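Local coordinates for capsid fiber protein (PDB 6QYY) that forms the fibers on the head of bacteriophage phi29, this all-beta trimer being the N-terminal base, which probably attaches the fiber to the capsid, at residues P39-V44 / A61-I66; F95-E100 / T109-R114; L18-Q23 / S31-N36; G68-V73 / E101-Q106; F5-K10 / D51-N56. All coordinates share one frame; numbering follows the deposited sequence.

Interaction 1 of 5, residues P39-V44 / A61-I66. With SO4 (sulfate ion), chain G.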
# COMPACT_ATOMS: atom_id res chain seq x y z
N PRO A 39 -11.59 -4.52 -5.75
CA PRO A 39 -11.16 -5.90 -5.53
C PRO A 39 -10.35 -6.03 -4.25
O PRO A 39 -9.78 -5.07 -3.73
CB PRO A 39 -10.29 -6.21 -6.75
CG PRO A 39 -9.73 -4.88 -7.14
CD PRO A 39 -10.86 -3.89 -6.86
N ASP A 40 -10.32 -7.26 -3.73
CA ASP A 40 -9.47 -7.58 -2.59
C ASP A 40 -8.06 -7.97 -3.02
O ASP A 40 -7.08 -7.60 -2.37
CB ASP A 40 -10.10 -8.70 -1.76
CG ASP A 40 -11.43 -8.29 -1.14
OD1 ASP A 40 -11.53 -7.14 -0.65
OD2 ASP A 40 -12.37 -9.12 -1.13
N TYR A 41 -7.94 -8.71 -4.12
CA TYR A 41 -6.63 -9.09 -4.64
C TYR A 41 -6.81 -9.47 -6.11
O TYR A 41 -7.80 -9.09 -6.74
CB TYR A 41 -5.99 -10.20 -3.77
CG TYR A 41 -4.47 -10.21 -3.93
CD1 TYR A 41 -3.72 -9.07 -3.61
CD2 TYR A 41 -3.79 -11.32 -4.43
CE1 TYR A 41 -2.33 -9.05 -3.79
CE2 TYR A 41 -2.40 -11.30 -4.60
CZ TYR A 41 -1.68 -10.16 -4.28
OH TYR A 41 -0.30 -10.14 -4.45
N VAL A 42 -5.85 -10.22 -6.65
CA VAL A 42 -5.82 -10.59 -8.06
C VAL A 42 -5.31 -12.02 -8.18
O VAL A 42 -4.45 -12.46 -7.40
CB VAL A 42 -4.95 -9.61 -8.89
CG1 VAL A 42 -3.50 -9.62 -8.39
CG2 VAL A 42 -5.02 -9.93 -10.38
N ALA A 43 -5.84 -12.76 -9.14
CA ALA A 43 -5.44 -14.15 -9.32
C ALA A 43 -4.26 -14.21 -10.28
O ALA A 43 -4.17 -13.43 -11.23
CB ALA A 43 -6.59 -15.02 -9.87
N VAL A 44 -3.34 -15.13 -10.02
CA VAL A 44 -2.30 -15.41 -11.00
C VAL A 44 -2.38 -16.83 -11.52
O VAL A 44 -1.50 -17.25 -12.28
CB VAL A 44 -0.89 -15.12 -10.45
CG1 VAL A 44 -0.80 -13.66 -10.04
CG2 VAL A 44 -0.59 -16.06 -9.28
N ALA A 61 2.21 -2.80 -5.69
CA ALA A 61 2.55 -1.63 -6.49
C ALA A 61 1.75 -1.71 -7.79
O ALA A 61 0.86 -0.89 -8.01
CB ALA A 61 4.06 -1.56 -6.77
N ALA A 62 2.04 -2.71 -8.62
CA ALA A 62 1.35 -2.88 -9.89
C ALA A 62 0.75 -4.28 -9.99
O ALA A 62 1.27 -5.24 -9.41
CB ALA A 62 2.30 -2.63 -11.07
N TRP A 63 -0.36 -4.38 -10.71
CA TRP A 63 -1.00 -5.67 -10.99
C TRP A 63 -1.13 -5.87 -12.49
O TRP A 63 -1.26 -4.91 -13.25
CB TRP A 63 -2.40 -5.77 -10.39
CG TRP A 63 -2.47 -6.03 -8.94
CD1 TRP A 63 -1.46 -6.48 -8.13
CD2 TRP A 63 -3.62 -5.88 -8.12
NE1 TRP A 63 -1.93 -6.61 -6.84
CE2 TRP A 63 -3.25 -6.24 -6.81
CE3 TRP A 63 -4.94 -5.46 -8.36
CZ2 TRP A 63 -4.16 -6.20 -5.74
CZ3 TRP A 63 -5.84 -5.43 -7.30
CH2 TRP A 63 -5.44 -5.78 -6.01
N GLN A 64 -1.12 -7.14 -12.92
CA GLN A 64 -1.45 -7.51 -14.28
C GLN A 64 -2.86 -8.08 -14.30
O GLN A 64 -3.14 -9.07 -13.60
CB GLN A 64 -0.46 -8.54 -14.83
CG GLN A 64 0.87 -7.96 -15.11
CD GLN A 64 1.94 -9.01 -15.31
OE1 GLN A 64 1.89 -10.13 -14.78
NE2 GLN A 64 2.93 -8.65 -16.07
N VAL A 65 -3.75 -7.47 -15.09
CA VAL A 65 -5.16 -7.85 -15.14
C VAL A 65 -5.65 -7.88 -16.58
O VAL A 65 -5.28 -7.03 -17.40
CB VAL A 65 -6.05 -6.88 -14.32
CG1 VAL A 65 -7.48 -7.42 -14.27
CG2 VAL A 65 -5.51 -6.71 -12.89
N ILE A 66 -6.52 -8.84 -16.90
CA ILE A 66 -7.14 -8.87 -18.22
C ILE A 66 -8.07 -7.67 -18.39
O ILE A 66 -8.90 -7.37 -17.52
CB ILE A 66 -7.92 -10.18 -18.41
CG1 ILE A 66 -6.96 -11.40 -18.34
CG2 ILE A 66 -8.63 -10.17 -19.75
CD1 ILE A 66 -5.96 -11.41 -19.44
S SO4 G . -4.47 -17.28 -7.09
O1 SO4 G . -4.68 -16.00 -6.36
O2 SO4 G . -3.50 -18.09 -6.33
O3 SO4 G . -5.75 -18.02 -7.19
O4 SO4 G . -3.95 -16.99 -8.44
O HOH W 1 0.50 -7.46 -5.26
O HOH W 2 -2.24 -11.07 -11.92
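The indole of Trp63 takes the CG1 methyl of Val42 over one face and Pro39 at its edge, Pro39 CG lying 3.9 Å from Trp63 CZ3, with Tyr41 beside it. This is a sheet-to-sheet contact in an all-beta fold: Tyr41 and Val42 form an outer strand of the mixed sheet, and Trp63 lies on 62-66, outermost within this chain in the antiparallel one. Val42 CG1 stands 3.5 Å from the centroid of the five-membered ring, only 1° off its normal, a CH-pi contact that chi1 of 61° makes possible by setting CG1 between the backbone N and carbonyl carbon. The indole turns its edge to the face of Tyr41 in an offset edge-to-face pair, planes at 83°. Asp40 and Tyr41 form a classic beta bulge opposite Leu19. Leu117 of the third subunit packs on Trp63. One water accepts from Trp63 NE1 at 3.0 Å and pairs with Tyr41 OH, which is also bonded to Tyr58 N; another donates to Ala43 O and Gln64 O, the latter at 2.8 Å.

Interaction 2 of 5, residues F95-E100 / T109-R114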
# COMPACT_ATOMS: atom_id res chain seq x y z
N PHE A 95 -9.70 1.71 -8.48
CA PHE A 95 -8.68 1.06 -7.67
C PHE A 95 -7.30 1.18 -8.29
O PHE A 95 -6.33 0.73 -7.68
CB PHE A 95 -9.01 -0.43 -7.42
CG PHE A 95 -8.78 -1.33 -8.62
CD1 PHE A 95 -7.56 -1.99 -8.81
CD2 PHE A 95 -9.81 -1.57 -9.53
CE1 PHE A 95 -7.36 -2.82 -9.91
CE2 PHE A 95 -9.61 -2.40 -10.63
CZ PHE A 95 -8.38 -3.03 -10.83
N GLY A 96 -7.16 1.79 -9.46
CA GLY A 96 -5.85 1.90 -10.06
C GLY A 96 -5.94 2.65 -11.37
O GLY A 96 -7.02 3.07 -11.79
N TYR A 97 -4.78 2.82 -12.00
CA TYR A 97 -4.72 3.48 -13.29
C TYR A 97 -3.79 2.72 -14.21
O TYR A 97 -2.81 2.11 -13.77
CB TYR A 97 -4.29 4.97 -13.17
CG TYR A 97 -2.98 5.20 -12.46
CD1 TYR A 97 -1.77 5.15 -13.15
CD2 TYR A 97 -2.94 5.51 -11.10
CE1 TYR A 97 -0.56 5.39 -12.51
CE2 TYR A 97 -1.74 5.75 -10.44
CZ TYR A 97 -0.55 5.68 -11.15
OH TYR A 97 0.64 5.90 -10.52
N ALA A 98 -4.10 2.75 -15.50
CA ALA A 98 -3.34 1.98 -16.47
C ALA A 98 -2.06 2.71 -16.85
O ALA A 98 -2.08 3.92 -17.08
CB ALA A 98 -4.19 1.73 -17.72
N VAL A 99 -0.95 1.98 -16.90
CA VAL A 99 0.30 2.52 -17.42
C VAL A 99 0.74 1.83 -18.69
O VAL A 99 1.82 2.14 -19.22
CB VAL A 99 1.43 2.47 -16.37
CG1 VAL A 99 1.06 3.37 -15.19
CG2 VAL A 99 1.70 1.05 -15.91
N GLU A 100 -0.05 0.89 -19.19
CA GLU A 100 0.11 0.31 -20.51
C GLU A 100 -1.24 0.36 -21.22
O GLU A 100 -2.29 0.48 -20.59
CB GLU A 100 0.64 -1.13 -20.45
CG GLU A 100 1.98 -1.30 -19.73
CD GLU A 100 3.13 -0.54 -20.39
OE1 GLU A 100 3.05 -0.27 -21.61
OE2 GLU A 100 4.13 -0.22 -19.70
N THR A 109 -1.26 -3.60 -17.45
CA THR A 109 -0.51 -3.35 -16.23
C THR A 109 -1.03 -2.06 -15.62
O THR A 109 -1.05 -1.01 -16.28
CB THR A 109 0.98 -3.23 -16.50
OG1 THR A 109 1.43 -4.40 -17.19
CG2 THR A 109 1.74 -3.12 -15.18
N LEU A 110 -1.45 -2.13 -14.36
CA LEU A 110 -2.03 -0.97 -13.68
C LEU A 110 -1.34 -0.74 -12.35
O LEU A 110 -0.84 -1.68 -11.72
CB LEU A 110 -3.53 -1.15 -13.43
CG LEU A 110 -3.95 -2.32 -12.53
CD1 LEU A 110 -4.11 -1.88 -11.06
CD2 LEU A 110 -5.23 -2.95 -13.04
N VAL A 111 -1.31 0.52 -11.95
CA VAL A 111 -0.74 0.92 -10.68
C VAL A 111 -1.88 1.04 -9.67
O VAL A 111 -2.86 1.75 -9.92
CB VAL A 111 0.02 2.26 -10.81
CG1 VAL A 111 0.36 2.81 -9.44
CG2 VAL A 111 1.28 2.10 -11.65
N ILE A 112 -1.75 0.35 -8.55
CA ILE A 112 -2.81 0.37 -7.55
C ILE A 112 -2.86 1.75 -6.88
O ILE A 112 -1.85 2.25 -6.37
CB ILE A 112 -2.59 -0.74 -6.51
CG1 ILE A 112 -2.63 -2.10 -7.19
CG2 ILE A 112 -3.62 -0.65 -5.39
CD1 ILE A 112 -1.81 -3.16 -6.45
N SER A 113 -4.05 2.35 -6.88
CA SER A 113 -4.23 3.70 -6.36
C SER A 113 -5.72 3.98 -6.22
O SER A 113 -6.48 3.78 -7.18
CB SER A 113 -3.58 4.73 -7.29
OG SER A 113 -3.84 6.06 -6.87
N ARG A 114 -6.18 4.43 -5.05
CA ARG A 114 -7.60 4.74 -4.93
C ARG A 114 -7.94 6.14 -5.41
O ARG A 114 -9.12 6.50 -5.44
CB ARG A 114 -8.06 4.54 -3.48
CG ARG A 114 -8.36 3.06 -3.15
CD ARG A 114 -9.77 2.66 -3.58
NE ARG A 114 -10.80 3.47 -2.93
CZ ARG A 114 -11.59 4.34 -3.55
NH1 ARG A 114 -11.50 4.52 -4.86
NH2 ARG A 114 -12.49 5.03 -2.86
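Val111 lies against the ring of Tyr97, the two side chains side by side and pointing the same way. Its CB sits over one face, 3.8 Å from the ring centroid in a CH-pi contact, and CG1 comes within 3.5 Å of Tyr97 CZ. The other branch, CG2, reaches Val99 CG1 at 3.8 Å. With chi1 of 168°, Val111 CG1 is trans to the amide nitrogen, which carries it over the phenol end of the ring. Ser113 CB approaches Tyr97 CE2 obliquely. On the face of the sheet that carries Ala98 and Leu110, Leu110 CD1 meets Phe95 CE1 at 3.6 Å, the side chains crossing at about a right angle. Gly96 is close by, next to Leu110 CD1, and its CA lies 3.0 Å from Val111 O.

Backbone bonds hold these groups in register. Val111 N donates to Tyr97 O at 2.8 Å and Tyr97 N returns a bond to Val111 O; Val99 N reaches Thr109 O, and Ser113 N meets Phe95 O from above its carbonyl plane. Farther out, Tyr21 of the second subunit packs on Tyr97, and Trp63 of the same chain touches both Phe95 and Ile112. Consecutive strands 96-98 and 107-112, paired in this way, form an antiparallel beta hairpin, both strands lying inside their sheet.

Interaction 3 of 5, residues L18-Q23 / S31-N36; sequences LLAYSQ and SHAAEN
Strand 18-23 and the end of strand 28-32 pair antiparallel, with Ala20 and Ser31 as a hydrogen-bonded pair and Leu19 and His32 as a non-hydrogen-bonded one. Ala20 N donates to Ser31 O at 2.9 Å, a nearly straight bond (N-H...O 173°) that also meets the carbonyl almost end-on, whereas the return bond from Ser31 N to Ala20 O is weak at 3.3 Å. Ala33 N reaches Leu18 O at 2.9 Å but comes from above the carbonyl plane, 46° out of it, where residues 33-36 leave the regular strand. Across this end small groups meet: Ala33 CB lies 4.0 Å from Leu18 CB, and Ala20 CB rests 3.9 Å from Ala33 CA.

The two strands form a beta hairpin within the mixed sheet, with Ala20, Ala33 and Leu18 CB meeting where the pairing ends. The side chains of the Leu19-His32 pair diverge. The CD2 methyl of Leu19 nevertheless turns back to within 3.7 Å of Ser31 O, and the far end of the imidazole is held elsewhere, NE2 bonding to Met14 N. On the face carrying Ala20, chi1 of 54° sets Ser31 OG between its own backbone N and carbonyl carbon. There it shares a water with the neighbouring strand: this water donates to Ala20 O and hydrogen-bonds to both Ser31 OG and Ser22 OG, the latter at 3.0 Å.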
# COMPACT_ATOMS: atom_id res chain seq x y z
N LEU A 18 -9.45 -10.07 -11.24
CA LEU A 18 -9.56 -9.49 -9.91
C LEU A 18 -10.40 -10.38 -9.01
O LEU A 18 -11.37 -11.00 -9.47
CB LEU A 18 -10.20 -8.10 -10.00
CG LEU A 18 -9.42 -7.13 -10.91
CD1 LEU A 18 -10.32 -5.97 -11.33
CD2 LEU A 18 -8.14 -6.65 -10.22
N LEU A 19 -10.03 -10.44 -7.73
CA LEU A 19 -10.64 -11.37 -6.78
C LEU A 19 -11.30 -10.64 -5.62
O LEU A 19 -10.85 -9.57 -5.17
CB LEU A 19 -9.61 -12.34 -6.20
CG LEU A 19 -8.87 -13.28 -7.14
CD1 LEU A 19 -7.80 -14.04 -6.34
CD2 LEU A 19 -9.87 -14.23 -7.81
N ALA A 20 -12.38 -11.25 -5.14
CA ALA A 20 -13.05 -10.90 -3.89
C ALA A 20 -12.88 -12.04 -2.89
O ALA A 20 -13.08 -13.21 -3.24
CB ALA A 20 -14.54 -10.63 -4.12
N TYR A 21 -12.54 -11.70 -1.66
CA TYR A 21 -12.50 -12.69 -0.60
C TYR A 21 -13.85 -12.72 0.10
O TYR A 21 -14.45 -11.67 0.34
CB TYR A 21 -11.40 -12.37 0.40
CG TYR A 21 -10.01 -12.40 -0.16
CD1 TYR A 21 -9.73 -13.07 -1.35
CD2 TYR A 21 -8.97 -11.74 0.49
CE1 TYR A 21 -8.41 -13.11 -1.86
CE2 TYR A 21 -7.67 -11.79 0.00
CZ TYR A 21 -7.40 -12.46 -1.17
OH TYR A 21 -6.11 -12.48 -1.63
N SER A 22 -14.31 -13.92 0.45
CA SER A 22 -15.60 -14.01 1.12
C SER A 22 -15.56 -15.13 2.15
O SER A 22 -14.71 -16.02 2.10
CB SER A 22 -16.75 -14.23 0.11
OG SER A 22 -16.72 -15.55 -0.39
N GLN A 23 -16.50 -15.05 3.08
CA GLN A 23 -16.62 -16.00 4.17
C GLN A 23 -17.25 -17.29 3.64
O GLN A 23 -18.39 -17.29 3.18
CB GLN A 23 -17.48 -15.40 5.28
CG GLN A 23 -17.67 -16.26 6.51
CD GLN A 23 -16.36 -16.66 7.15
OE1 GLN A 23 -16.26 -17.74 7.73
NE2 GLN A 23 -15.36 -15.79 7.06
N SER A 31 -13.53 -15.61 -5.46
CA SER A 31 -14.30 -15.58 -6.69
C SER A 31 -13.93 -14.28 -7.38
O SER A 31 -13.28 -13.41 -6.79
CB SER A 31 -15.82 -15.66 -6.43
OG SER A 31 -16.23 -14.66 -5.52
N HIS A 32 -14.33 -14.16 -8.64
CA HIS A 32 -14.12 -12.91 -9.36
C HIS A 32 -14.79 -11.76 -8.63
O HIS A 32 -15.95 -11.85 -8.23
CB HIS A 32 -14.68 -13.02 -10.78
CG HIS A 32 -13.88 -13.93 -11.65
ND1 HIS A 32 -14.41 -14.55 -12.76
CD2 HIS A 32 -12.60 -14.34 -11.56
CE1 HIS A 32 -13.48 -15.31 -13.32
NE2 HIS A 32 -12.37 -15.19 -12.61
N ALA A 33 -14.04 -10.67 -8.45
CA ALA A 33 -14.61 -9.46 -7.87
C ALA A 33 -15.80 -9.00 -8.70
O ALA A 33 -15.82 -9.11 -9.93
CB ALA A 33 -13.55 -8.35 -7.81
N ALA A 34 -16.83 -8.50 -8.01
CA ALA A 34 -18.03 -8.05 -8.69
C ALA A 34 -17.79 -6.75 -9.45
O ALA A 34 -16.95 -5.93 -9.07
CB ALA A 34 -19.17 -7.86 -7.68
N GLU A 35 -18.54 -6.57 -10.53
CA GLU A 35 -18.42 -5.38 -11.36
C GLU A 35 -18.64 -4.10 -10.53
O GLU A 35 -19.50 -4.05 -9.66
CB GLU A 35 -19.43 -5.46 -12.49
CG GLU A 35 -19.31 -4.37 -13.52
CD GLU A 35 -20.36 -4.47 -14.60
OE1 GLU A 35 -21.30 -5.29 -14.43
OE2 GLU A 35 -20.25 -3.76 -15.61
N ASN A 36 -17.81 -3.09 -10.81
CA ASN A 36 -17.81 -1.78 -10.15
C ASN A 36 -17.49 -1.84 -8.65
O ASN A 36 -17.83 -0.92 -7.91
CB ASN A 36 -19.13 -1.04 -10.37
CG ASN A 36 -19.38 -0.74 -11.83
OD1 ASN A 36 -18.56 -0.10 -12.48
ND2 ASN A 36 -20.49 -1.24 -12.36
O HOH W 3 -15.46 -14.54 -2.88

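Interaction 4 of 5, residues G68-V73 / E101-Q106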
# COMPACT_ATOMS: atom_id res chain seq x y z
N GLY A 68 -11.25 -5.81 -19.65
CA GLY A 68 -12.61 -6.11 -20.09
C GLY A 68 -13.10 -5.30 -21.26
O GLY A 68 -14.14 -5.64 -21.83
N SER A 69 -12.39 -4.23 -21.62
CA SER A 69 -12.64 -3.43 -22.81
C SER A 69 -11.35 -2.66 -23.10
O SER A 69 -10.37 -2.78 -22.37
CB SER A 69 -13.85 -2.51 -22.64
OG SER A 69 -13.72 -1.70 -21.48
N ASP A 70 -11.36 -1.88 -24.18
CA ASP A 70 -10.14 -1.20 -24.59
C ASP A 70 -9.71 -0.19 -23.53
O ASP A 70 -10.51 0.61 -23.05
CB ASP A 70 -10.34 -0.50 -25.94
CG ASP A 70 -10.37 -1.47 -27.12
OD1 ASP A 70 -10.39 -2.70 -26.89
OD2 ASP A 70 -10.39 -1.00 -28.28
N ILE A 71 -8.44 -0.26 -23.15
CA ILE A 71 -7.89 0.60 -22.11
C ILE A 71 -6.76 1.42 -22.73
O ILE A 71 -5.94 0.89 -23.48
CB ILE A 71 -7.38 -0.22 -20.91
CG1 ILE A 71 -8.56 -0.82 -20.12
CG2 ILE A 71 -6.51 0.63 -19.99
CD1 ILE A 71 -8.14 -1.85 -19.08
N LYS A 72 -6.77 2.72 -22.45
CA LYS A 72 -5.73 3.63 -22.90
C LYS A 72 -4.82 3.96 -21.73
O LYS A 72 -5.24 3.93 -20.56
CB LYS A 72 -6.34 4.92 -23.47
CG LYS A 72 -7.23 4.68 -24.69
CD LYS A 72 -6.56 3.74 -25.69
CE LYS A 72 -7.31 3.66 -27.02
NZ LYS A 72 -8.58 2.88 -26.93
N VAL A 73 -3.55 4.26 -22.04
CA VAL A 73 -2.60 4.62 -21.00
C VAL A 73 -3.14 5.80 -20.22
O VAL A 73 -3.57 6.81 -20.80
CB VAL A 73 -1.22 4.94 -21.61
CG1 VAL A 73 -0.30 5.57 -20.55
CG2 VAL A 73 -0.60 3.69 -22.20
N GLU A 101 -1.18 0.29 -22.54
CA GLU A 101 -2.36 0.22 -23.39
C GLU A 101 -2.77 -1.24 -23.54
O GLU A 101 -1.92 -2.12 -23.65
CB GLU A 101 -2.04 0.84 -24.75
CG GLU A 101 -3.15 0.87 -25.76
CD GLU A 101 -2.74 1.60 -27.03
OE1 GLU A 101 -1.65 2.21 -27.03
OE2 GLU A 101 -3.50 1.56 -28.02
N ALA A 102 -4.08 -1.50 -23.55
CA ALA A 102 -4.52 -2.88 -23.73
C ALA A 102 -5.88 -2.90 -24.43
O ALA A 102 -6.80 -2.19 -24.02
CB ALA A 102 -4.59 -3.62 -22.39
N GLN A 103 -5.98 -3.69 -25.49
CA GLN A 103 -7.28 -3.99 -26.06
C GLN A 103 -8.02 -5.02 -25.20
O GLN A 103 -7.41 -5.72 -24.39
CB GLN A 103 -7.15 -4.53 -27.49
CG GLN A 103 -6.56 -3.57 -28.50
CD GLN A 103 -6.56 -4.16 -29.91
OE1 GLN A 103 -6.10 -5.29 -30.13
NE2 GLN A 103 -7.08 -3.40 -30.87
N GLU A 104 -9.33 -5.12 -25.42
CA GLU A 104 -10.13 -6.08 -24.68
C GLU A 104 -9.56 -7.48 -24.82
O GLU A 104 -9.29 -7.94 -25.94
CB GLU A 104 -11.58 -6.05 -25.17
CG GLU A 104 -12.45 -7.15 -24.59
CD GLU A 104 -13.91 -6.99 -24.99
OE1 GLU A 104 -14.69 -7.95 -24.79
OE2 GLU A 104 -14.28 -5.91 -25.50
N GLY A 105 -9.37 -8.16 -23.69
CA GLY A 105 -8.76 -9.47 -23.66
C GLY A 105 -7.26 -9.48 -23.41
O GLY A 105 -6.72 -10.52 -23.03
N GLN A 106 -6.58 -8.36 -23.63
CA GLN A 106 -5.14 -8.30 -23.37
C GLN A 106 -4.87 -8.00 -21.89
O GLN A 106 -5.73 -7.53 -21.15
CB GLN A 106 -4.46 -7.23 -24.24
CG GLN A 106 -3.91 -7.73 -25.57
CD GLN A 106 -3.34 -6.61 -26.45
OE1 GLN A 106 -3.69 -5.44 -26.28
NE2 GLN A 106 -2.46 -6.97 -27.37
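This is a loop-to-loop contact led by backbone bonds, beyond the strand ends of the antiparallel sheet, where the chain from strand 62-66 to strand 76-79 passes the connection between strands 96-98 and 107-112. A single antiparallel bridge, Ile71 with Ala102, joins the loops. Ile71 N donates to Ala102 O at 2.7 Å with an N-H...O angle of 168°, and Ala102 N returns a bond to Ile71 O at 3.0 Å, tilted 30° from the carbonyl plane.

Next to the bridge, Asp70 spans the gap: chi1 of -74° places CG beside its own backbone N, and OD1 accepts from Glu104 N at 3.0 Å. That amide belongs to a type II turn running from Gln103 to Gln106. The turn is closed by Gln106 N on Gln103 O, while Gln106 OE1 accepts from Gln103 N, and Gly105 supplies the backbone shape it needs.

Side chains add further contacts. Glu104 lays CB 3.7 Å from Ser69 CA, with its extended chain running alongside Gly68 O, and Val73 CG2 lies 3.5 Å from Glu101 N. Val73 packs on Ile27 of the second subunit, which places the joined loops at a subunit boundary. Asp70 OD1 thus accepts from a turn amide, which probably offsets part of its negative charge.

Interaction 5 of 5, residues F5-K10 / D51-N56; sequences FTARAK and DLTQVN
Phe5 O accepts from Val55 N at 2.8 Å, the shortest of five backbone bonds that zip strands 3-9 and 52-57 into an antiparallel ladder at the border, within this chain, of the mixed sheet. Phe5 N answers on Val55 O, Ala7 and Thr53 exchange a second pair, and Ala9 N closes the row on Asp51 O at 3.0 Å. On the buried face, Val55 sets CB over one face of the Phe5 ring, 4.0 Å from its centroid and 19° off the normal. Chi1 of 70° sets Phe5 CG between its backbone N and carbonyl carbon, and the ring lies alongside Val55 of the partner strand. Val55 CG2 touches Ala7 CB at 3.8 Å, and the ring of Tyr21 meets Phe5 edge-to-face, linking this face to strand 18-23. The opposite face carries Thr6, Arg8, Leu52 and Gln54. Here the Arg8 chain bends at chi3 (-51°), and its NH1 bonds to Gly50 O; over one face of the guanidinium lies the Leu52 CD2 methyl, 3.5 Å from NH2.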
# COMPACT_ATOMS: atom_id res chain seq x y z
N PHE A 5 -1.95 -18.17 2.03
CA PHE A 5 -3.02 -18.81 2.76
C PHE A 5 -3.83 -19.68 1.80
O PHE A 5 -3.77 -19.51 0.57
CB PHE A 5 -3.92 -17.79 3.49
CG PHE A 5 -4.79 -16.93 2.58
CD1 PHE A 5 -6.10 -17.29 2.31
CD2 PHE A 5 -4.30 -15.74 2.06
CE1 PHE A 5 -6.91 -16.50 1.50
CE2 PHE A 5 -5.10 -14.94 1.24
CZ PHE A 5 -6.41 -15.32 0.96
N THR A 6 -4.57 -20.62 2.36
CA THR A 6 -5.37 -21.52 1.54
C THR A 6 -6.79 -21.00 1.45
O THR A 6 -7.35 -20.50 2.43
CB THR A 6 -5.32 -22.94 2.11
OG1 THR A 6 -3.98 -23.44 1.96
CG2 THR A 6 -6.28 -23.89 1.36
N ALA A 7 -7.36 -21.09 0.26
CA ALA A 7 -8.71 -20.65 -0.00
C ALA A 7 -9.40 -21.71 -0.84
O ALA A 7 -8.76 -22.59 -1.42
CB ALA A 7 -8.73 -19.29 -0.71
N ARG A 8 -10.72 -21.62 -0.91
CA ARG A 8 -11.51 -22.47 -1.79
C ARG A 8 -12.19 -21.57 -2.81
O ARG A 8 -12.72 -20.52 -2.46
CB ARG A 8 -12.55 -23.29 -1.00
CG ARG A 8 -13.32 -24.28 -1.85
CD ARG A 8 -14.22 -25.19 -1.02
NE ARG A 8 -13.54 -25.84 0.11
CZ ARG A 8 -12.89 -27.00 0.04
NH1 ARG A 8 -12.79 -27.65 -1.12
NH2 ARG A 8 -12.32 -27.51 1.12
N ALA A 9 -12.15 -21.98 -4.08
CA ALA A 9 -12.84 -21.22 -5.12
C ALA A 9 -14.33 -21.46 -5.01
O ALA A 9 -14.79 -22.61 -5.12
CB ALA A 9 -12.32 -21.62 -6.50
N LYS A 10 -15.11 -20.41 -4.80
CA LYS A 10 -16.55 -20.58 -4.74
C LYS A 10 -17.21 -20.56 -6.12
O LYS A 10 -18.35 -20.99 -6.25
CB LYS A 10 -17.17 -19.52 -3.81
CG LYS A 10 -17.73 -18.29 -4.46
CD LYS A 10 -18.63 -17.59 -3.43
CE LYS A 10 -19.36 -16.39 -4.02
NZ LYS A 10 -20.44 -15.89 -3.11
N ASP A 51 -12.46 -26.08 -5.74
CA ASP A 51 -11.13 -26.59 -5.48
C ASP A 51 -10.40 -25.72 -4.48
O ASP A 51 -10.65 -24.51 -4.38
CB ASP A 51 -10.30 -26.68 -6.76
CG ASP A 51 -10.62 -27.91 -7.59
OD1 ASP A 51 -11.47 -28.72 -7.16
OD2 ASP A 51 -10.01 -28.07 -8.67
N LEU A 52 -9.49 -26.34 -3.74
CA LEU A 52 -8.58 -25.58 -2.91
C LEU A 52 -7.50 -24.94 -3.77
O LEU A 52 -7.21 -25.39 -4.88
CB LEU A 52 -7.93 -26.46 -1.85
CG LEU A 52 -8.91 -27.02 -0.84
CD1 LEU A 52 -8.25 -28.11 -0.03
CD2 LEU A 52 -9.39 -25.89 0.05
N THR A 53 -6.91 -23.88 -3.24
CA THR A 53 -5.84 -23.17 -3.92
C THR A 53 -5.03 -22.43 -2.88
O THR A 53 -5.54 -22.03 -1.84
CB THR A 53 -6.37 -22.20 -5.00
OG1 THR A 53 -5.28 -21.73 -5.80
CG2 THR A 53 -7.08 -21.02 -4.38
N GLN A 54 -3.75 -22.26 -3.17
CA GLN A 54 -2.88 -21.46 -2.32
C GLN A 54 -2.81 -20.06 -2.91
O GLN A 54 -2.38 -19.88 -4.06
CB GLN A 54 -1.49 -22.08 -2.21
CG GLN A 54 -0.50 -21.20 -1.48
CD GLN A 54 0.48 -22.00 -0.63
OE1 GLN A 54 0.15 -23.06 -0.09
NE2 GLN A 54 1.71 -21.48 -0.51
N VAL A 55 -3.25 -19.07 -2.14
CA VAL A 55 -3.25 -17.67 -2.57
C VAL A 55 -1.97 -17.03 -2.06
O VAL A 55 -1.77 -16.92 -0.85
CB VAL A 55 -4.48 -16.92 -2.03
CG1 VAL A 55 -4.44 -15.46 -2.51
CG2 VAL A 55 -5.78 -17.61 -2.43
N ASN A 56 -1.11 -16.58 -2.98
CA ASN A 56 0.15 -15.97 -2.59
C ASN A 56 0.05 -14.46 -2.79
O ASN A 56 -0.13 -13.99 -3.92
CB ASN A 56 1.31 -16.54 -3.41
CG ASN A 56 1.47 -18.04 -3.22
OD1 ASN A 56 1.40 -18.55 -2.10
ND2 ASN A 56 1.65 -18.76 -4.32

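Two sheets frame the five contacts. Interactions 3 and 5 belong to the mixed sheet, their centres about 13 Å apart; interaction 2 lies in the antiparallel sheet, and interaction 4 joins loops at that sheet's end. Interaction 1 spans the two, its centre about 4 Å from that of the chain. Its Trp63 bonds to Leu110 of interaction 2, and its Asp40 to Tyr21 of interaction 3. Along the sequence, interaction 3 falls within the span that interaction 5 brings together, whereas interactions 2 and 4, and likewise 1 and 5, interleave. Interactions 4 and 5 are farthest apart, centres about 28 Å. All five touch neighbouring subunits, consistent with a fold stabilised as a trimer.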